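PDB 6VC6: 6-phospho-alpha-glucosidase from Merdibacter massiliensis, which probably hydrolyses 6-phospho-alpha-glucosides, using bound NAD and a manganese ion in the manner of family 4 glycosidases. Local coordinates for residues D190-G202 and I348-V360. Residues are numbered along the deposited sequence; the frame is centred on the assembly and turned at random.
With MN (manganese (II) ion), chain E; G6P (6-O-phosphono-alpha-D-glucopyranose), chain F.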
loop_
_atom_site.group_PDB
_atom_site.type_symbol
_atom_site.label_atom_id
_atom_site.label_comp_id
_atom_site.label_asym_id
_atom_site.label_seq_id
_atom_site.Cartn_x
_atom_site.Cartn_y
_atom_site.Cartn_z
ATOM N N ASP A 190 10.009 7.702 18.361
ATOM C CA ASP A 190 9.986 7.380 19.781
ATOM C C ASP A 190 8.648 6.800 20.226
ATOM O O ASP A 190 8.319 6.856 21.416
ATOM C CB ASP A 190 10.327 8.620 20.609
ATOM C CG ASP A 190 11.752 9.089 20.393
ATOM O OD1 ASP A 190 11.978 10.316 20.357
ATOM O OD2 ASP A 190 12.647 8.227 20.257
ATOM N N LEU A 191 7.871 6.249 19.298
ATOM C CA LEU A 191 6.586 5.634 19.600
ATOM C C LEU A 191 6.659 4.143 19.303
ATOM O O LEU A 191 7.099 3.743 18.220
ATOM C CB LEU A 191 5.462 6.283 18.788
ATOM C CG LEU A 191 5.325 7.804 18.890
ATOM C CD1 LEU A 191 4.427 8.337 17.784
ATOM C CD2 LEU A 191 4.792 8.206 20.256
ATOM N N ASP A 192 6.231 3.326 20.266
ATOM C CA ASP A 192 6.223 1.874 20.110
ATOM C C ASP A 192 4.785 1.377 20.070
ATOM O O ASP A 192 4.138 1.261 21.123
ATOM C CB ASP A 192 6.991 1.201 21.252
ATOM C CG ASP A 192 8.475 1.502 21.211
ATOM O OD1 ASP A 192 9.060 1.752 22.285
ATOM O OD2 ASP A 192 9.055 1.492 20.106
ATOM N N PRO A 193 4.239 1.074 18.898
ATOM C CA PRO A 193 2.835 0.673 18.807
ATOM C C PRO A 193 2.631 -0.829 18.960
ATOM O O PRO A 193 3.526 -1.643 18.724
ATOM C CB PRO A 193 2.448 1.125 17.392
ATOM C CG PRO A 193 3.711 0.956 16.612
ATOM C CD PRO A 193 4.852 1.244 17.567
ATOM N N VAL A 194 1.416 -1.177 19.377
ATOM C CA VAL A 194 0.905 -2.542 19.323
ATOM C C VAL A 194 -0.297 -2.520 18.390
ATOM O O VAL A 194 -1.277 -1.809 18.649
ATOM C CB VAL A 194 0.523 -3.074 20.713
ATOM C CG1 VAL A 194 0.024 -4.508 20.611
ATOM C CG2 VAL A 194 1.711 -2.986 21.660
ATOM N N TYR A 195 -0.220 -3.287 17.306
ATOM C CA TYR A 195 -1.145 -3.146 16.190
ATOM C C TYR A 195 -1.572 -4.520 15.694
ATOM O O TYR A 195 -0.796 -5.479 15.730
ATOM C CB TYR A 195 -0.489 -2.336 15.058
ATOM C CG TYR A 195 -1.327 -2.143 13.814
ATOM C CD1 TYR A 195 -1.293 -3.070 12.778
ATOM C CD2 TYR A 195 -2.128 -1.019 13.660
ATOM C CE1 TYR A 195 -2.048 -2.892 11.635
ATOM C CE2 TYR A 195 -2.886 -0.832 12.519
ATOM C CZ TYR A 195 -2.842 -1.771 11.510
ATOM O OH TYR A 195 -3.594 -1.590 10.373
ATOM N N PHE A 196 -2.817 -4.604 15.231
ATOM C CA PHE A 196 -3.329 -5.820 14.616
ATOM C C PHE A 196 -4.371 -5.447 13.572
ATOM O O PHE A 196 -4.988 -4.381 13.644
ATOM C CB PHE A 196 -3.931 -6.784 15.653
ATOM C CG PHE A 196 -5.333 -6.431 16.088
ATOM C CD1 PHE A 196 -6.438 -6.915 15.397
ATOM C CD2 PHE A 196 -5.546 -5.635 17.201
ATOM C CE1 PHE A 196 -7.723 -6.593 15.797
ATOM C CE2 PHE A 196 -6.829 -5.313 17.607
ATOM C CZ PHE A 196 -7.918 -5.793 16.905
ATOM N N GLY A 197 -4.565 -6.339 12.611
ATOM C CA GLY A 197 -5.596 -6.195 11.612
ATOM C C GLY A 197 -5.091 -6.616 10.251
ATOM O O GLY A 197 -3.976 -7.113 10.102
ATOM N N LEU A 198 -5.944 -6.429 9.250
ATOM C CA LEU A 198 -5.554 -6.597 7.861
ATOM C C LEU A 198 -5.071 -5.262 7.303
ATOM O O LEU A 198 -5.173 -4.217 7.948
ATOM C CB LEU A 198 -6.722 -7.135 7.033
ATOM C CG LEU A 198 -7.554 -8.254 7.663
ATOM C CD1 LEU A 198 -8.733 -8.617 6.772
ATOM C CD2 LEU A 198 -6.693 -9.476 7.939
ATOM N N ASN A 199 -4.531 -5.305 6.088
ATOM C CA ASN A 199 -4.097 -4.077 5.439
ATOM C C ASN A 199 -5.288 -3.156 5.214
ATOM O O ASN A 199 -6.331 -3.584 4.711
ATOM C CB ASN A 199 -3.409 -4.383 4.112
ATOM C CG ASN A 199 -2.889 -3.134 3.435
ATOM O OD1 ASN A 199 -2.025 -2.445 3.970
ATOM N ND2 ASN A 199 -3.422 -2.828 2.259
ATOM N N HIS A 200 -5.128 -1.888 5.599
ATOM C CA HIS A 200 -6.188 -0.885 5.498
ATOM C C HIS A 200 -7.424 -1.309 6.289
ATOM O O HIS A 200 -8.562 -1.072 5.877
ATOM C CB HIS A 200 -6.543 -0.593 4.038
ATOM C CG HIS A 200 -5.435 0.058 3.273
ATOM N ND1 HIS A 200 -5.392 0.083 1.895
ATOM C CD2 HIS A 200 -4.311 0.685 3.695
ATOM C CE1 HIS A 200 -4.302 0.716 1.503
ATOM N NE2 HIS A 200 -3.628 1.091 2.575
ATOM N N TYR A 201 -7.191 -1.935 7.442
ATOM C CA TYR A 201 -8.249 -2.448 8.303
ATOM C C TYR A 201 -7.647 -2.890 9.632
ATOM O O TYR A 201 -7.497 -4.091 9.878
ATOM C CB TYR A 201 -8.973 -3.619 7.628
ATOM C CG TYR A 201 -10.455 -3.719 7.932
ATOM C CD1 TYR A 201 -11.012 -3.069 9.026
ATOM C CD2 TYR A 201 -11.295 -4.475 7.122
ATOM C CE1 TYR A 201 -12.367 -3.167 9.303
ATOM C CE2 TYR A 201 -12.648 -4.579 7.391
ATOM C CZ TYR A 201 -13.179 -3.923 8.481
ATOM O OH TYR A 201 -14.526 -4.025 8.750
ATOM N N GLY A 202 -7.288 -1.937 10.491
ATOM C CA GLY A 202 -6.595 -2.290 11.716
ATOM C C GLY A 202 -6.792 -1.264 12.809
ATOM O O GLY A 202 -7.404 -0.211 12.613
ATOM N N ILE A 348 -2.389 -14.022 15.228
ATOM C CA ILE A 348 -3.734 -13.704 15.689
ATOM C C ILE A 348 -4.400 -15.038 15.999
ATOM O O ILE A 348 -4.729 -15.805 15.087
ATOM C CB ILE A 348 -4.523 -12.893 14.653
ATOM C CG1 ILE A 348 -3.765 -11.612 14.297
ATOM C CG2 ILE A 348 -5.909 -12.559 15.183
ATOM C CD1 ILE A 348 -4.542 -10.664 13.404
ATOM N N ALA A 349 -4.596 -15.318 17.289
ATOM C CA ALA A 349 -4.826 -16.690 17.728
ATOM C C ALA A 349 -6.178 -17.238 17.284
ATOM O O ALA A 349 -6.292 -18.439 17.017
ATOM C CB ALA A 349 -4.690 -16.782 19.248
ATOM N N ASN A 350 -7.210 -16.397 17.202
ATOM C CA ASN A 350 -8.546 -16.866 16.857
ATOM C C ASN A 350 -8.912 -16.594 15.400
ATOM O O ASN A 350 -10.101 -16.539 15.067
ATOM C CB ASN A 350 -9.588 -16.253 17.795
ATOM C CG ASN A 350 -9.436 -14.754 17.941
ATOM O OD1 ASN A 350 -8.452 -14.169 17.490
ATOM N ND2 ASN A 350 -10.413 -14.122 18.583
HETATM N N MSE A 351 -7.922 -16.426 14.530
HETATM C CA MSE A 351 -8.167 -16.359 13.094
HETATM C C MSE A 351 -7.405 -17.485 12.401
HETATM O O MSE A 351 -6.478 -18.057 12.978
HETATM C CB MSE A 351 -7.764 -14.994 12.528
HETATM C CG MSE A 351 -8.845 -13.931 12.676
HETATM SE SE MSE A 351 -8.331 -12.171 12.004
HETATM C CE MSE A 351 -8.179 -12.599 10.108
ATOM N N GLN A 352 -7.800 -17.806 11.169
ATOM C CA GLN A 352 -7.242 -18.961 10.480
ATOM C C GLN A 352 -5.751 -18.771 10.209
ATOM O O GLN A 352 -5.236 -17.650 10.153
ATOM C CB GLN A 352 -7.988 -19.219 9.171
ATOM C CG GLN A 352 -8.034 -18.032 8.227
ATOM C CD GLN A 352 -9.185 -18.120 7.243
ATOM O OE1 GLN A 352 -10.276 -17.612 7.500
ATOM N NE2 GLN A 352 -8.947 -18.772 6.111
ATOM N N ASP A 353 -5.059 -19.900 10.034
ATOM C CA ASP A 353 -3.605 -19.878 9.900
ATOM C C ASP A 353 -3.165 -19.156 8.633
ATOM O O ASP A 353 -2.191 -18.395 8.651
ATOM C CB ASP A 353 -3.054 -21.306 9.908
ATOM C CG ASP A 353 -3.058 -21.930 11.291
ATOM O OD1 ASP A 353 -2.850 -23.158 11.386
ATOM O OD2 ASP A 353 -3.268 -21.197 12.280
ATOM N N ASP A 354 -3.865 -19.383 7.520
ATOM C CA ASP A 354 -3.419 -18.914 6.214
ATOM C C ASP A 354 -3.920 -17.511 5.875
ATOM O O ASP A 354 -4.019 -17.171 4.691
ATOM C CB ASP A 354 -3.843 -19.904 5.124
ATOM C CG ASP A 354 -5.348 -20.103 5.059
ATOM O OD1 ASP A 354 -6.083 -19.459 5.837
ATOM O OD2 ASP A 354 -5.799 -20.913 4.222
ATOM N N ALA A 355 -4.231 -16.695 6.876
ATOM C CA ALA A 355 -4.641 -15.319 6.638
ATOM C C ALA A 355 -3.421 -14.410 6.594
ATOM O O ALA A 355 -2.519 -14.519 7.429
ATOM C CB ALA A 355 -5.607 -14.842 7.724
HETATM N N MSE A 356 -3.391 -13.523 5.606
HETATM C CA MSE A 356 -2.355 -12.500 5.542
HETATM C C MSE A 356 -2.786 -11.310 6.392
HETATM O O MSE A 356 -3.760 -10.628 6.072
HETATM C CB MSE A 356 -2.091 -12.071 4.097
HETATM C CG MSE A 356 -1.643 -13.200 3.174
HETATM SE SE MSE A 356 -0.073 -14.177 3.818
HETATM C CE MSE A 356 1.290 -12.817 3.532
ATOM N N VAL A 357 -2.064 -11.071 7.485
ATOM C CA VAL A 357 -2.431 -10.060 8.465
ATOM C C VAL A 357 -1.312 -9.027 8.564
ATOM O O VAL A 357 -0.215 -9.209 8.037
ATOM C CB VAL A 357 -2.736 -10.672 9.844
ATOM C CG1 VAL A 357 -3.948 -11.587 9.760
ATOM C CG2 VAL A 357 -1.527 -11.430 10.366
ATOM N N GLU A 358 -1.610 -7.933 9.262
ATOM C CA GLU A 358 -0.706 -6.800 9.414
ATOM C C GLU A 358 -0.352 -6.652 10.887
ATOM O O GLU A 358 -1.240 -6.434 11.720
ATOM C CB GLU A 358 -1.353 -5.519 8.882
ATOM C CG GLU A 358 -0.386 -4.387 8.600
ATOM C CD GLU A 358 -1.038 -3.247 7.843
ATOM O OE1 GLU A 358 -2.045 -2.700 8.341
ATOM O OE2 GLU A 358 -0.548 -2.901 6.748
ATOM N N LEU A 359 0.936 -6.772 11.209
ATOM C CA LEU A 359 1.374 -6.789 12.599
ATOM C C LEU A 359 2.745 -6.137 12.724
ATOM O O LEU A 359 3.455 -5.929 11.737
ATOM C CB LEU A 359 1.435 -8.217 13.151
ATOM C CG LEU A 359 0.167 -9.069 13.122
ATOM C CD1 LEU A 359 0.536 -10.526 13.267
ATOM C CD2 LEU A 359 -0.795 -8.640 14.216
ATOM N N VAL A 360 3.113 -5.828 13.969
ATOM C CA VAL A 360 4.462 -5.366 14.271
ATOM C C VAL A 360 5.422 -6.545 14.188
ATOM O O VAL A 360 5.146 -7.628 14.721
ATOM C CB VAL A 360 4.509 -4.711 15.659
ATOM C CG1 VAL A 360 5.931 -4.292 16.008
ATOM C CG2 VAL A 360 3.565 -3.520 15.722
HETATM MN MN MN E . -1.524 1.237 2.030
HETATM C C1 G6P F . -2.821 5.548 1.772
HETATM C C2 G6P F . -2.485 4.058 1.613
HETATM C C3 G6P F . -2.117 3.644 0.200
HETATM C C4 G6P F . -3.044 4.336 -0.772
HETATM C C5 G6P F . -2.720 5.818 -0.725
HETATM C C6 G6P F . -3.705 6.580 -1.602
HETATM O O1 G6P F . -1.968 6.125 2.770
HETATM O O2 G6P F . -1.405 3.721 2.495
HETATM O O3 G6P F . -2.219 2.224 0.047
HETATM O O4 G6P F . -2.818 3.828 -2.089
HETATM O O5 G6P F . -2.811 6.376 0.591
HETATM O O6 G6P F . -3.094 7.792 -2.029
HETATM P P G6P F . -3.753 8.667 -3.206
HETATM O O1P G6P F . -3.223 8.005 -4.456
HETATM O O2P G6P F . -5.243 8.517 -3.003
HETATM O O3P G6P F . -3.241 10.064 -2.949
HETATM O O HOH W 1 1.440 -6.110 16.431
HETATM O O HOH W 2 -2.648 -0.402 6.709
#
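Glu358 reaches across from strand 356-360 into the bend that follows strand 191-196, where it meets Gly197 and Tyr195. Glu358 CB sits 3.3 Å from Gly197 O, the same oxygen that accepts the backbone N-H of Glu358 (N to O 2.6 Å), and it also lies at the edge of the Tyr195 ring, in its plane. Glu358 CG, anti to the backbone N (chi1 -162°), carries the extended chain past Tyr195 CE1 at 3.8 Å. At the tip, Glu358 OE1 accepts a hydrogen bond from Tyr195 OH at 2.8 Å, nearly in line with its own C-O bond, while ring and carboxylate planes stand 55° apart. A water donates a second hydrogen bond to OE1 and accepts one from the backbone N of His200. OE2 lies beside the Asn199 amide, whose plane stands 81° from the carboxylate. With a phenylalanine in place of Tyr195, OE1 would probably keep the water but lose its hydroxyl donor, leaving the buried carboxylate less firmly oriented.

Farther along, Leu359 CD2 packs 3.9 Å from Phe196 CB, and Val360 CG2 lies 3.5 Å from Pro193 O. At the other end, Leu198 CD2 rests 3.9 Å from Val357 CG1 and also touches CE of selenomethionine Met351.

The two strands run antiparallel, joining the large mixed sheet to the small antiparallel one. Just past the bend, in the type II turn from Leu198 to Tyr201, His200 NE2 binds manganese at 2.2 Å, alongside Cys170 and O2 and O3 of the bound 6-O-phosphono-alpha-D-glucopyranose, in the metal-centred active site characteristic of NAD-dependent family 4 glycosidases.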